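PDB 2PFY: putative exported protein from Bordetella pertussis Tohama I, which binds pyroglutamic acid as the extracytoplasmic solute receptor DctP7, probably delivering it to a tripartite ATP-independent periplasmic (TRAP) transporter. Local coordinates for residues Q10-Y15 and V39-T44; W4-E9 and L35-Q40; G63-S68 and F210-K215; R21-E26 and L230-K235; A29-A34 and A223-A228. All coordinates share one frame; numbering follows the deposited sequence.

Overall arrangement
From the N terminus, strand 2-7, helix 15-30 and strand 35-40 form a beta-alpha-beta unit, and contact 2 closes it by pairing the two strands side by side. Contact 1 ends on the same strand, joining the loop after strand 2-7 to the turn after strand 35-40. Contact 3 opens after both have closed and pairs strand 62-66 with strand 208-214 in the same mixed sheet. Contacts 4 and 5 close the longest loops, bringing helix 223-257 against helix 15-30; contact 5 is nested inside contact 4, contact 3 inside both. Because helix 15-30 lies between the paired strands in sequence, contacts 4 and 5 cross contacts 1 and 2.

Contact 1 (Q10-Y15 and V39-T44); sequences QPDANY and VQSNST
Two hydrogen bonds fasten the loop of Gln10 to Asp12 onto the turn that follows strand 35-40. In the first, the backbone N of Asn42 donates to the carbonyl O of Gln10 at 2.9 Å, with an angle of 151° at the hydrogen. The donor stands well above the carbonyl plane. In the second, Ser41 OG gives its proton to Asp12 OD1, also at 2.9 Å, reaching the oxygen from above the carboxylate plane. The hydroxyl is placed for this by a chi1 of 65°, which sets OG between the backbone N and the carbonyl carbon of Ser41.

Van der Waals contacts accompany the two bonds. Asn42 OD1 lies 3.4 Å from Pro11 CD, so the amide oxygen rests on the proline ring while its chain runs past at a slant. Between the bonds, Ser41 CB approaches the Gln10 carbonyl O at 3.4 Å. Ser41 to Thr44 form a type I' turn, in which Asn42 and Ser43 both have positive phi.

The two anchoring oxygens have further partners: Gln10 O also accepts from Thr17 OG1, and Asp12 OD1 forms a salt bridge with Arg21, both on helix 15-30. The amide of Gln10 takes no part across the contact; its NE2 donates to Thr165 OG1 of the pyroglutamate pocket. The contact is thus held mainly by polar bonds, and with OD1 shared between a hydroxyl and a guanidinium group, the Asp12 side chain is probably ionised.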
# COMPACT_ATOMS: atom_id res chain seq x y z
N GLN A 10 -2.22 2.19 -9.43
CA GLN A 10 -1.84 0.95 -10.09
C GLN A 10 -2.60 0.76 -11.40
O GLN A 10 -3.66 1.39 -11.62
CB GLN A 10 -2.11 -0.19 -9.11
CG GLN A 10 -1.37 -0.03 -7.75
CD GLN A 10 0.14 -0.00 -7.94
OE1 GLN A 10 0.67 -0.69 -8.83
NE2 GLN A 10 0.84 0.80 -7.13
N PRO A 11 -2.09 -0.11 -12.29
CA PRO A 11 -2.76 -0.37 -13.55
C PRO A 11 -4.12 -1.07 -13.38
O PRO A 11 -4.43 -1.53 -12.30
CB PRO A 11 -1.77 -1.31 -14.28
CG PRO A 11 -1.03 -1.96 -13.22
CD PRO A 11 -0.83 -0.87 -12.19
N ASP A 12 -4.92 -1.08 -14.44
CA ASP A 12 -6.24 -1.69 -14.45
C ASP A 12 -6.18 -3.21 -14.13
O ASP A 12 -7.16 -3.78 -13.64
CB ASP A 12 -6.91 -1.38 -15.80
CG ASP A 12 -7.36 0.08 -15.90
OD1 ASP A 12 -7.47 0.76 -14.88
OD2 ASP A 12 -7.59 0.57 -17.03
N ALA A 13 -5.00 -3.85 -14.34
CA ALA A 13 -4.74 -5.23 -13.83
C ALA A 13 -5.02 -5.40 -12.32
O ALA A 13 -5.46 -6.46 -11.86
CB ALA A 13 -3.27 -5.65 -14.11
N ASN A 14 -4.77 -4.34 -11.56
CA ASN A 14 -4.62 -4.41 -10.13
C ASN A 14 -5.95 -4.39 -9.42
O ASN A 14 -6.83 -3.64 -9.81
CB ASN A 14 -3.73 -3.25 -9.65
CG ASN A 14 -3.66 -3.16 -8.16
OD1 ASN A 14 -4.48 -2.49 -7.51
ND2 ASN A 14 -2.64 -3.82 -7.58
N TYR A 15 -6.12 -5.19 -8.38
CA TYR A 15 -7.47 -5.30 -7.75
C TYR A 15 -7.85 -4.06 -6.94
O TYR A 15 -9.03 -3.78 -6.75
CB TYR A 15 -7.64 -6.59 -6.94
CG TYR A 15 -6.90 -6.62 -5.61
CD1 TYR A 15 -7.45 -6.02 -4.46
CD2 TYR A 15 -5.65 -7.24 -5.49
CE1 TYR A 15 -6.77 -6.05 -3.22
CE2 TYR A 15 -4.96 -7.29 -4.27
CZ TYR A 15 -5.52 -6.71 -3.14
OH TYR A 15 -4.81 -6.75 -1.95
N VAL A 39 -11.90 7.76 -13.22
CA VAL A 39 -10.65 7.26 -12.66
C VAL A 39 -9.59 7.21 -13.76
O VAL A 39 -9.83 6.66 -14.86
CB VAL A 39 -10.83 5.84 -12.06
CG1 VAL A 39 -9.48 5.29 -11.58
CG2 VAL A 39 -11.88 5.85 -10.89
N GLN A 40 -8.45 7.81 -13.48
CA GLN A 40 -7.27 7.69 -14.33
C GLN A 40 -6.25 6.92 -13.54
O GLN A 40 -5.70 7.41 -12.55
CB GLN A 40 -6.74 9.07 -14.75
CG GLN A 40 -7.84 9.82 -15.52
CD GLN A 40 -7.33 11.01 -16.26
OE1 GLN A 40 -6.32 10.92 -16.93
NE2 GLN A 40 -8.05 12.15 -16.17
N SER A 41 -5.99 5.70 -13.99
CA SER A 41 -5.20 4.80 -13.18
C SER A 41 -3.74 4.77 -13.65
O SER A 41 -3.31 5.57 -14.52
CB SER A 41 -5.82 3.41 -13.25
OG SER A 41 -5.68 2.97 -14.58
N ASN A 42 -2.99 3.81 -13.09
CA ASN A 42 -1.58 3.60 -13.40
C ASN A 42 -0.70 4.84 -13.19
O ASN A 42 0.33 5.01 -13.89
CB ASN A 42 -1.42 3.07 -14.82
CG ASN A 42 -0.06 2.37 -15.02
OD1 ASN A 42 0.43 1.66 -14.13
ND2 ASN A 42 0.54 2.58 -16.18
N SER A 43 -1.08 5.69 -12.23
CA SER A 43 -0.26 6.85 -11.85
C SER A 43 0.06 7.77 -13.05
O SER A 43 1.06 8.51 -13.05
CB SER A 43 1.06 6.39 -11.17
OG SER A 43 0.82 5.70 -9.95
N THR A 44 -0.80 7.76 -14.06
CA THR A 44 -0.54 8.62 -15.23
C THR A 44 -0.82 10.10 -14.95
O THR A 44 -0.30 10.96 -15.65
CB THR A 44 -1.33 8.15 -16.48
OG1 THR A 44 -2.72 8.11 -16.16
CG2 THR A 44 -0.90 6.74 -16.82

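Contact 2 (W4-E9 and L35-Q40); sequences WTMTAE and LEIKVQ
Strands 4-7 and 35-40 run parallel, pairing Trp4 with Ile37, Thr5 with Lys38, Met6 with Val39 and Thr7 with Gln40; five backbone hydrogen bonds, from Trp4 N to Glu36 O at one end to Ala8 N to Gln40 O at the other, join them while their axes twist by 32°.

On the face carrying Trp4, Met6, Ile37 and Val39, the contact is apolar. Leu35 CD1 sits over one face of the indole, 4.0 Å from the centroid of its six-membered ring, in a CH-pi contact. Ile37 runs beside Trp4 in the same direction, its CG1 3.5 Å from Trp4 CD1. Its other branch, CG2, meets Met6, a selenomethionine, and the 3.4 Å from Ile37 CG2 to Met6 CE is tighter than usual van der Waals contact. The bend of Met6 at chi3 (-61°) carries this methyl toward Ile37, while SE packs alongside Val39 CG2.

The other face is more polar. Lys38 bends along its chain so that its CD lies 3.3 Å from Trp4 O on the partner strand, and its NZ makes a salt bridge to Glu36 OE1 at 3.1 Å. One water bridges Thr7 OG1 and Gln40 O, donating to the carbonyl.

This is the parallel pairing of a beta-alpha-beta unit. Helix 15-30 covers the apolar face through Phe23, Ala24 and Val27, strand 35-40 forms one edge of the sheet, and strand 62-66 flanks strand 2-7 on its other side.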
# COMPACT_ATOMS: atom_id res chain seq x y z
N TRP A 4 -15.94 14.65 -10.93
CA TRP A 4 -14.69 14.58 -10.17
C TRP A 4 -13.71 13.80 -11.02
O TRP A 4 -14.10 12.80 -11.66
CB TRP A 4 -14.89 13.56 -9.09
CG TRP A 4 -15.02 13.84 -7.71
CD1 TRP A 4 -14.79 12.93 -6.67
CD2 TRP A 4 -15.49 14.98 -7.12
NE1 TRP A 4 -15.03 13.50 -5.49
CE2 TRP A 4 -15.48 14.76 -5.73
CE3 TRP A 4 -15.89 16.20 -7.60
CZ2 TRP A 4 -15.86 15.72 -4.85
CZ3 TRP A 4 -16.25 17.10 -6.75
CH2 TRP A 4 -16.24 16.88 -5.39
N THR A 5 -12.43 14.12 -10.91
CA THR A 5 -11.39 13.26 -11.47
C THR A 5 -10.65 12.60 -10.32
O THR A 5 -10.33 13.23 -9.31
CB THR A 5 -10.39 14.06 -12.34
OG1 THR A 5 -11.11 14.65 -13.44
CG2 THR A 5 -9.28 13.11 -12.92
N MSE A 6 -10.41 11.30 -10.48
CA MSE A 6 -9.71 10.55 -9.48
C MSE A 6 -8.40 10.01 -10.05
O MSE A 6 -8.35 9.56 -11.20
CB MSE A 6 -10.59 9.39 -9.00
CG MSE A 6 -9.93 8.48 -7.94
SE MSE A 6 -11.27 7.22 -7.21
CE MSE A 6 -12.57 8.30 -6.43
N THR A 7 -7.36 10.01 -9.22
CA THR A 7 -6.12 9.32 -9.59
C THR A 7 -6.10 7.99 -8.84
O THR A 7 -6.48 7.92 -7.67
CB THR A 7 -4.85 10.18 -9.30
OG1 THR A 7 -3.67 9.44 -9.67
CG2 THR A 7 -4.76 10.55 -7.78
N ALA A 8 -5.65 6.94 -9.52
CA ALA A 8 -5.36 5.65 -8.89
C ALA A 8 -3.95 5.25 -9.28
O ALA A 8 -3.49 5.50 -10.41
CB ALA A 8 -6.36 4.58 -9.35
N GLU A 9 -3.27 4.65 -8.32
CA GLU A 9 -1.84 4.37 -8.41
C GLU A 9 -1.44 3.26 -9.43
O GLU A 9 -0.47 3.37 -10.18
CB GLU A 9 -1.43 3.91 -7.02
CG GLU A 9 -0.19 4.45 -6.52
CD GLU A 9 0.15 3.89 -5.18
OE1 GLU A 9 0.45 4.67 -4.28
OE2 GLU A 9 0.13 2.66 -5.04
N LEU A 35 -23.16 12.66 -8.93
CA LEU A 35 -21.71 12.73 -8.85
C LEU A 35 -21.09 11.63 -9.72
O LEU A 35 -21.37 10.43 -9.53
CB LEU A 35 -21.21 12.64 -7.40
CG LEU A 35 -19.67 12.63 -7.17
CD1 LEU A 35 -19.00 13.93 -7.71
CD2 LEU A 35 -19.32 12.43 -5.69
N GLU A 36 -20.27 12.06 -10.67
CA GLU A 36 -19.55 11.11 -11.53
C GLU A 36 -18.05 11.24 -11.28
O GLU A 36 -17.49 12.34 -11.36
CB GLU A 36 -19.88 11.33 -13.02
CG GLU A 36 -19.12 10.31 -13.91
CD GLU A 36 -19.63 10.20 -15.32
OE1 GLU A 36 -19.85 11.26 -15.94
OE2 GLU A 36 -19.77 9.04 -15.82
N ILE A 37 -17.41 10.13 -10.95
CA ILE A 37 -15.99 10.13 -10.69
C ILE A 37 -15.33 9.36 -11.84
O ILE A 37 -15.67 8.23 -12.08
CB ILE A 37 -15.65 9.49 -9.35
CG1 ILE A 37 -16.40 10.24 -8.21
CG2 ILE A 37 -14.10 9.45 -9.18
CD1 ILE A 37 -16.32 9.57 -6.82
N LYS A 38 -14.41 10.01 -12.54
CA LYS A 38 -13.68 9.37 -13.63
C LYS A 38 -12.27 9.03 -13.13
O LYS A 38 -11.55 9.90 -12.67
CB LYS A 38 -13.62 10.28 -14.86
CG LYS A 38 -14.94 10.92 -15.25
CD LYS A 38 -15.02 12.45 -14.78
CE LYS A 38 -16.37 12.82 -14.23
NZ LYS A 38 -17.44 13.03 -15.28
N VAL A 39 -11.90 7.76 -13.22
CA VAL A 39 -10.65 7.26 -12.66
C VAL A 39 -9.59 7.21 -13.76
O VAL A 39 -9.83 6.66 -14.86
CB VAL A 39 -10.83 5.84 -12.06
CG1 VAL A 39 -9.48 5.29 -11.58
CG2 VAL A 39 -11.88 5.85 -10.89
N GLN A 40 -8.45 7.81 -13.48
CA GLN A 40 -7.27 7.69 -14.33
C GLN A 40 -6.25 6.92 -13.54
O GLN A 40 -5.70 7.41 -12.55
CB GLN A 40 -6.74 9.07 -14.75
CG GLN A 40 -7.84 9.82 -15.52
CD GLN A 40 -7.33 11.01 -16.26
OE1 GLN A 40 -6.32 10.92 -16.93
NE2 GLN A 40 -8.05 12.15 -16.17
O HOH W 1 -3.17 8.58 -12.08

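Contact 3 (G63-S68 and F210-K215); sequences GEVLVS and FVIANK
Four backbone hydrogen bonds join strand 63-66 to strand 210-214 in antiparallel fashion. Gly63 and Ile212 form one hydrogen-bonded pair, with both N-to-O distances (Gly63 N to Ile212 O and Ile212 N to Gly63 O) at 2.9 Å, and Val65 and Phe210 form another. Between them lies the non-hydrogen-bonded pair of Glu64 and Val211, where the alpha carbons come within 4.3 Å. There the CA-H groups of Val211 and Glu64 point at the carbonyls of Gly63 and Phe210, respectively, adding CA-H...O contacts.

The apolar part centres on the ring of Phe210, which is sandwiched between two methyl groups. Val67 CG2 rests over one face, 3.7 Å from the ring centroid, as a CH-pi contact. Ile212 CG2, from the same strand as the ring, lies over the centre of the opposite face. Val65 CG1 meets the edge in the ring plane, 3.7 Å from Phe210 CE2. Chi1 of Phe210 (63°) sets CG between the backbone N and the carbonyl carbon, which places the ring between Val67 and Ile212 with its edge at Val65.

On the reverse face of the sheet, Glu64 CB packs crosswise against Val211 CG2 at 3.9 Å. The chain of Glu64 then bends at chi2, and its buried carboxylate is satisfied by Glu9 N, just after strand 2-7, on OE1 and by Ser209 OG, on the partner strand, on OE2.

The pairing lies in the middle of the mixed sheet. Strand 2-7 flanks strand 62-66, strand 112-119 flanks strand 208-214, and Leu103 and Leu107 of helix 89-108 pack over Val67, Phe210 and Ile212. Just beyond the pairing, Leu66 touches the bound pyroglutamate.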
# COMPACT_ATOMS: atom_id res chain seq x y z
N GLY A 63 -8.30 10.74 -4.68
CA GLY A 63 -7.24 9.89 -5.23
C GLY A 63 -6.93 8.71 -4.34
O GLY A 63 -7.19 8.73 -3.14
N GLU A 64 -6.39 7.67 -4.96
CA GLU A 64 -5.94 6.50 -4.27
C GLU A 64 -4.40 6.51 -4.16
O GLU A 64 -3.69 6.88 -5.11
CB GLU A 64 -6.47 5.22 -4.98
CG GLU A 64 -6.05 3.92 -4.29
CD GLU A 64 -4.66 3.47 -4.71
OE1 GLU A 64 -4.34 3.62 -5.93
OE2 GLU A 64 -3.89 3.00 -3.84
N VAL A 65 -3.90 6.14 -2.98
CA VAL A 65 -2.44 6.11 -2.74
C VAL A 65 -2.11 5.17 -1.58
O VAL A 65 -2.94 4.93 -0.68
CB VAL A 65 -1.83 7.56 -2.53
CG1 VAL A 65 -2.34 8.21 -1.23
CG2 VAL A 65 -0.28 7.59 -2.58
N LEU A 66 -0.90 4.62 -1.63
CA LEU A 66 -0.32 3.85 -0.55
C LEU A 66 -0.29 4.74 0.69
O LEU A 66 0.26 5.85 0.64
CB LEU A 66 1.13 3.46 -0.94
CG LEU A 66 1.89 2.55 0.02
CD1 LEU A 66 1.32 1.12 -0.04
CD2 LEU A 66 3.40 2.57 -0.27
N VAL A 67 -0.88 4.26 1.78
CA VAL A 67 -0.96 5.02 3.05
C VAL A 67 0.44 5.45 3.51
O VAL A 67 0.69 6.65 3.79
CB VAL A 67 -1.68 4.18 4.18
CG1 VAL A 67 -1.57 4.88 5.55
CG2 VAL A 67 -3.14 3.91 3.80
N SER A 68 1.37 4.49 3.52
CA SER A 68 2.74 4.74 3.96
C SER A 68 3.54 5.69 3.05
O SER A 68 4.67 6.05 3.38
CB SER A 68 3.48 3.41 4.17
OG SER A 68 3.45 2.66 2.96
N PHE A 210 -5.17 3.86 0.61
CA PHE A 210 -6.45 4.55 0.88
C PHE A 210 -6.90 5.53 -0.19
O PHE A 210 -6.12 5.91 -1.07
CB PHE A 210 -6.58 5.15 2.34
CG PHE A 210 -5.58 6.24 2.70
CD1 PHE A 210 -5.50 6.66 4.04
CD2 PHE A 210 -4.68 6.80 1.76
CE1 PHE A 210 -4.56 7.66 4.46
CE2 PHE A 210 -3.75 7.79 2.16
CZ PHE A 210 -3.69 8.22 3.53
N VAL A 211 -8.17 5.90 -0.09
CA VAL A 211 -8.80 6.81 -1.02
C VAL A 211 -9.14 8.05 -0.20
O VAL A 211 -9.82 7.97 0.82
CB VAL A 211 -10.03 6.20 -1.69
CG1 VAL A 211 -10.89 7.28 -2.45
CG2 VAL A 211 -9.58 5.09 -2.67
N ILE A 212 -8.59 9.18 -0.63
CA ILE A 212 -8.66 10.40 0.17
C ILE A 212 -9.25 11.50 -0.74
O ILE A 212 -8.93 11.55 -1.92
CB ILE A 212 -7.24 10.82 0.74
CG1 ILE A 212 -6.17 10.84 -0.37
CG2 ILE A 212 -6.78 9.89 1.89
CD1 ILE A 212 -4.83 11.50 0.00
N ALA A 213 -10.10 12.37 -0.18
CA ALA A 213 -10.76 13.41 -0.97
C ALA A 213 -10.41 14.83 -0.51
O ALA A 213 -10.06 15.04 0.65
CB ALA A 213 -12.31 13.20 -1.02
N ASN A 214 -10.44 15.78 -1.44
CA ASN A 214 -10.26 17.21 -1.11
C ASN A 214 -11.46 17.61 -0.25
O ASN A 214 -12.59 17.47 -0.69
CB ASN A 214 -10.20 18.04 -2.39
CG ASN A 214 -10.02 19.54 -2.11
OD1 ASN A 214 -10.99 20.28 -1.87
ND2 ASN A 214 -8.77 20.00 -2.14
N LYS A 215 -11.21 18.08 0.98
CA LYS A 215 -12.29 18.40 1.94
C LYS A 215 -13.25 19.47 1.43
O LYS A 215 -14.44 19.28 1.49
CB LYS A 215 -11.72 18.76 3.33
CG LYS A 215 -12.77 18.85 4.42
CD LYS A 215 -12.08 19.23 5.72
CE LYS A 215 -13.05 19.45 6.85
NZ LYS A 215 -12.25 19.77 8.07

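Contact 4 (R21-E26 and L230-K235); sequences RQFADE and LDAGAK
The ring of Phe23 turns its edge, not a face, to helix 230-235: Ala232 C lies in the ring plane, 3.7 Å from CD1 of Phe23, and Gly233 N also sits near that plane, 3.6 Å from Phe23 CE1. The methyl of Ala232 adds a contact at 3.9 Å from its CB to Phe23 CD1. With CG anti to the backbone N (chi1 158°), the ring reaches across to the backbone of the partner helix, where the small residues Ala232 and Gly233 let it approach the main chain. Elsewhere the ring meets that of Tyr116, the planes inclined at about 55°.

The second flat group, the carboxylate of Glu26, is gripped from several directions. Gln22 NE2 donates to OE2 of Glu26 at 2.9 Å in a nearly straight bond, from above the carboxylate plane but within its own amide plane. Lys235 NZ reaches the same OE2 in a salt bridge stretched to 3.5 Å and hence a weak hydrogen bond, and stands about as near to OE1. A water 2.6 Å from Glu26 OE1 donates to it and also to Ala232 O, linking the helices, while Arg239 supplies a salt bridge to OE1. This cationic surrounding probably favours the charged carboxylate.

The axes, 9.3 Å apart at closest approach, run roughly antiparallel, with 146° between their directions. This is helix-on-helix packing, small residues of helix 223-257 facing the aromatic edge from helix 15-30, beside the sheet of one lobe of a two-lobed periplasmic binding protein.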
# COMPACT_ATOMS: atom_id res chain seq x y z
N ARG A 21 -12.49 1.66 -9.13
CA ARG A 21 -13.41 1.75 -10.28
C ARG A 21 -14.85 1.37 -9.87
O ARG A 21 -15.84 2.08 -10.22
CB ARG A 21 -12.90 0.93 -11.49
CG ARG A 21 -11.61 1.61 -12.13
CD ARG A 21 -11.26 0.99 -13.51
NE ARG A 21 -10.13 1.69 -14.13
CZ ARG A 21 -10.22 2.88 -14.72
NH1 ARG A 21 -11.38 3.52 -14.79
NH2 ARG A 21 -9.15 3.45 -15.26
N GLN A 22 -14.98 0.29 -9.11
CA GLN A 22 -16.31 -0.15 -8.71
C GLN A 22 -16.92 0.88 -7.74
O GLN A 22 -18.15 1.19 -7.79
CB GLN A 22 -16.26 -1.55 -8.11
CG GLN A 22 -17.66 -2.07 -7.68
CD GLN A 22 -17.69 -3.55 -7.33
OE1 GLN A 22 -16.76 -4.32 -7.66
NE2 GLN A 22 -18.74 -3.95 -6.63
N PHE A 23 -16.07 1.41 -6.87
CA PHE A 23 -16.44 2.50 -5.95
C PHE A 23 -16.95 3.72 -6.72
O PHE A 23 -18.02 4.27 -6.39
CB PHE A 23 -15.27 2.85 -5.01
CG PHE A 23 -15.36 4.26 -4.43
CD1 PHE A 23 -16.17 4.52 -3.32
CD2 PHE A 23 -14.64 5.30 -5.00
CE1 PHE A 23 -16.28 5.83 -2.80
CE2 PHE A 23 -14.74 6.64 -4.49
CZ PHE A 23 -15.54 6.88 -3.39
N ALA A 24 -16.23 4.14 -7.78
CA ALA A 24 -16.68 5.27 -8.62
C ALA A 24 -18.05 4.96 -9.27
O ALA A 24 -18.96 5.82 -9.32
CB ALA A 24 -15.58 5.62 -9.71
N ASP A 25 -18.19 3.74 -9.79
CA ASP A 25 -19.45 3.28 -10.37
C ASP A 25 -20.59 3.27 -9.37
O ASP A 25 -21.71 3.66 -9.71
CB ASP A 25 -19.32 1.85 -10.96
CG ASP A 25 -18.57 1.83 -12.27
OD1 ASP A 25 -18.48 2.87 -12.94
OD2 ASP A 25 -18.06 0.74 -12.61
N GLU A 26 -20.31 2.81 -8.15
CA GLU A 26 -21.33 2.74 -7.10
C GLU A 26 -21.76 4.12 -6.62
O GLU A 26 -22.94 4.32 -6.32
CB GLU A 26 -20.88 1.82 -5.96
CG GLU A 26 -21.03 0.31 -6.42
CD GLU A 26 -20.54 -0.72 -5.41
OE1 GLU A 26 -20.07 -0.37 -4.28
OE2 GLU A 26 -20.63 -1.92 -5.77
N LEU A 230 -19.46 8.35 1.34
CA LEU A 230 -18.98 7.63 2.51
C LEU A 230 -19.48 6.19 2.57
O LEU A 230 -18.71 5.29 2.90
CB LEU A 230 -19.24 8.41 3.80
CG LEU A 230 -18.49 9.75 3.92
CD1 LEU A 230 -18.74 10.38 5.27
CD2 LEU A 230 -16.98 9.57 3.74
N ASP A 231 -20.74 5.96 2.19
CA ASP A 231 -21.34 4.62 2.21
C ASP A 231 -20.72 3.75 1.11
O ASP A 231 -20.42 2.56 1.32
CB ASP A 231 -22.86 4.72 1.99
CG ASP A 231 -23.61 5.31 3.20
OD1 ASP A 231 -22.99 5.53 4.28
OD2 ASP A 231 -24.82 5.57 3.06
N ALA A 232 -20.55 4.33 -0.07
CA ALA A 232 -19.88 3.59 -1.14
C ALA A 232 -18.44 3.24 -0.70
O ALA A 232 -17.95 2.13 -0.97
CB ALA A 232 -19.93 4.35 -2.45
N GLY A 233 -17.80 4.15 0.04
CA GLY A 233 -16.48 3.91 0.60
C GLY A 233 -16.47 2.74 1.57
O GLY A 233 -15.60 1.86 1.52
N ALA A 234 -17.45 2.73 2.47
CA ALA A 234 -17.59 1.63 3.44
C ALA A 234 -17.68 0.27 2.70
O ALA A 234 -17.03 -0.68 3.11
CB ALA A 234 -18.87 1.88 4.35
N LYS A 235 -18.49 0.19 1.65
CA LYS A 235 -18.65 -1.02 0.84
C LYS A 235 -17.33 -1.39 0.16
O LYS A 235 -16.98 -2.57 0.06
CB LYS A 235 -19.73 -0.80 -0.22
CG LYS A 235 -21.20 -1.06 0.27
CD LYS A 235 -22.19 -1.18 -0.93
CE LYS A 235 -22.39 -2.65 -1.45
NZ LYS A 235 -21.60 -3.11 -2.68
O HOH W 2 -18.07 0.98 -3.44

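Contact 5 (A29-A34 and A223-A228); sequences AATAGA and AEVRQA
Thr31 and Val225 meet with their side chains at about a right angle, and the methyl group of the threonine does the touching. Thr31 CG2 lies 3.9 Å from Val225 CG1 and 3.7 Å from Ala228 CB, reaching two residues that are one turn apart on helix 223-228. Chi1 of Thr31 (65°) directs the two branches to different tasks. CG2, anti to the carbonyl carbon, is presented to the helix, and OG1 turns back to its own chain. There the hydroxyl is engaged with Val27 O in the last turn of helix 15-30 and with the backbone N of Leu35.

Smaller side chains extend the contact on either side of the threonine. The methyl groups of Ala30 and Ala228 face each other at a looser 4.3 Å between their CB atoms. The two methyls of Val225 are divided between partners: CG1 takes Thr31, while CG2 comes within 4.4 Å of Ala34 CB. The interface is therefore made of methyl groups, and it is small and close to the surface.

The shape of the first segment comes from the end of its helix. Ala32, with positive phi, is the C-prime residue of a Schellman motif, in which Gly33 N bonds to Lys28 O and Ala32 N to Ala29 O. The same residues form the centre of a type I' turn from Thr31 to Ala34, closed by a 3.0 Å bond from Ala34 N to Thr31 O. In the fold, this turn carries the chain from helix 15-30 into edge strand 35-40, and the first turns of the long helix 223-257 pack against it, with Val225 also reaching Leu35.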
# COMPACT_ATOMS: atom_id res chain seq x y z
N ALA A 29 -24.21 5.47 -9.36
CA ALA A 29 -25.53 4.83 -9.28
C ALA A 29 -26.28 5.27 -8.03
O ALA A 29 -27.48 5.57 -8.08
CB ALA A 29 -25.38 3.29 -9.36
N ALA A 30 -25.58 5.33 -6.91
CA ALA A 30 -26.19 5.69 -5.65
C ALA A 30 -26.66 7.14 -5.60
O ALA A 30 -27.62 7.45 -4.90
CB ALA A 30 -25.23 5.40 -4.51
N THR A 31 -25.99 8.04 -6.33
CA THR A 31 -26.42 9.42 -6.47
C THR A 31 -27.29 9.69 -7.72
O THR A 31 -27.57 10.84 -8.05
CB THR A 31 -25.21 10.37 -6.49
OG1 THR A 31 -24.44 10.12 -7.67
CG2 THR A 31 -24.36 10.16 -5.26
N ALA A 32 -27.67 8.64 -8.43
CA ALA A 32 -28.49 8.79 -9.62
C ALA A 32 -27.82 9.72 -10.63
O ALA A 32 -28.49 10.48 -11.34
CB ALA A 32 -29.91 9.32 -9.24
N GLY A 33 -26.50 9.68 -10.72
CA GLY A 33 -25.82 10.52 -11.68
C GLY A 33 -25.36 11.89 -11.21
O GLY A 33 -24.64 12.57 -11.93
N ALA A 34 -25.75 12.29 -10.00
CA ALA A 34 -25.37 13.62 -9.49
C ALA A 34 -23.87 13.77 -9.23
O ALA A 34 -23.35 14.88 -9.27
CB ALA A 34 -26.18 13.99 -8.22
N ALA A 223 -25.48 17.20 1.06
CA ALA A 223 -25.44 16.28 2.22
C ALA A 223 -25.64 14.82 1.86
O ALA A 223 -24.79 13.98 2.21
CB ALA A 223 -26.51 16.72 3.30
N GLU A 224 -26.74 14.52 1.15
CA GLU A 224 -27.04 13.15 0.72
C GLU A 224 -25.94 12.53 -0.18
O GLU A 224 -25.68 11.33 -0.13
CB GLU A 224 -28.39 13.09 -0.01
CG GLU A 224 -29.59 13.60 0.83
CD GLU A 224 -29.83 15.14 0.67
OE1 GLU A 224 -28.90 15.92 0.24
OE2 GLU A 224 -30.99 15.55 0.98
N VAL A 225 -25.30 13.38 -0.99
CA VAL A 225 -24.25 12.93 -1.92
C VAL A 225 -23.00 12.66 -1.10
O VAL A 225 -22.37 11.60 -1.29
CB VAL A 225 -24.01 13.96 -3.08
CG1 VAL A 225 -22.83 13.54 -3.99
CG2 VAL A 225 -25.30 14.15 -3.93
N ARG A 226 -22.69 13.55 -0.15
CA ARG A 226 -21.59 13.28 0.79
C ARG A 226 -21.75 11.92 1.45
O ARG A 226 -20.80 11.15 1.49
CB ARG A 226 -21.42 14.40 1.82
CG ARG A 226 -21.18 15.77 1.17
CD ARG A 226 -20.66 16.81 2.13
NE ARG A 226 -21.51 16.98 3.32
CZ ARG A 226 -22.47 17.89 3.45
NH1 ARG A 226 -22.75 18.73 2.46
NH2 ARG A 226 -23.16 17.97 4.57
N GLN A 227 -22.97 11.62 1.92
CA GLN A 227 -23.24 10.37 2.62
C GLN A 227 -23.15 9.20 1.65
O GLN A 227 -22.56 8.18 2.00
CB GLN A 227 -24.61 10.39 3.34
CG GLN A 227 -24.89 9.18 4.28
CD GLN A 227 -23.83 9.04 5.37
OE1 GLN A 227 -23.65 9.91 6.18
NE2 GLN A 227 -23.10 7.91 5.38
N ALA A 228 -23.66 9.36 0.44
CA ALA A 228 -23.50 8.32 -0.56
C ALA A 228 -22.00 7.98 -0.80
O ALA A 228 -21.62 6.78 -0.90
CB ALA A 228 -24.22 8.69 -1.87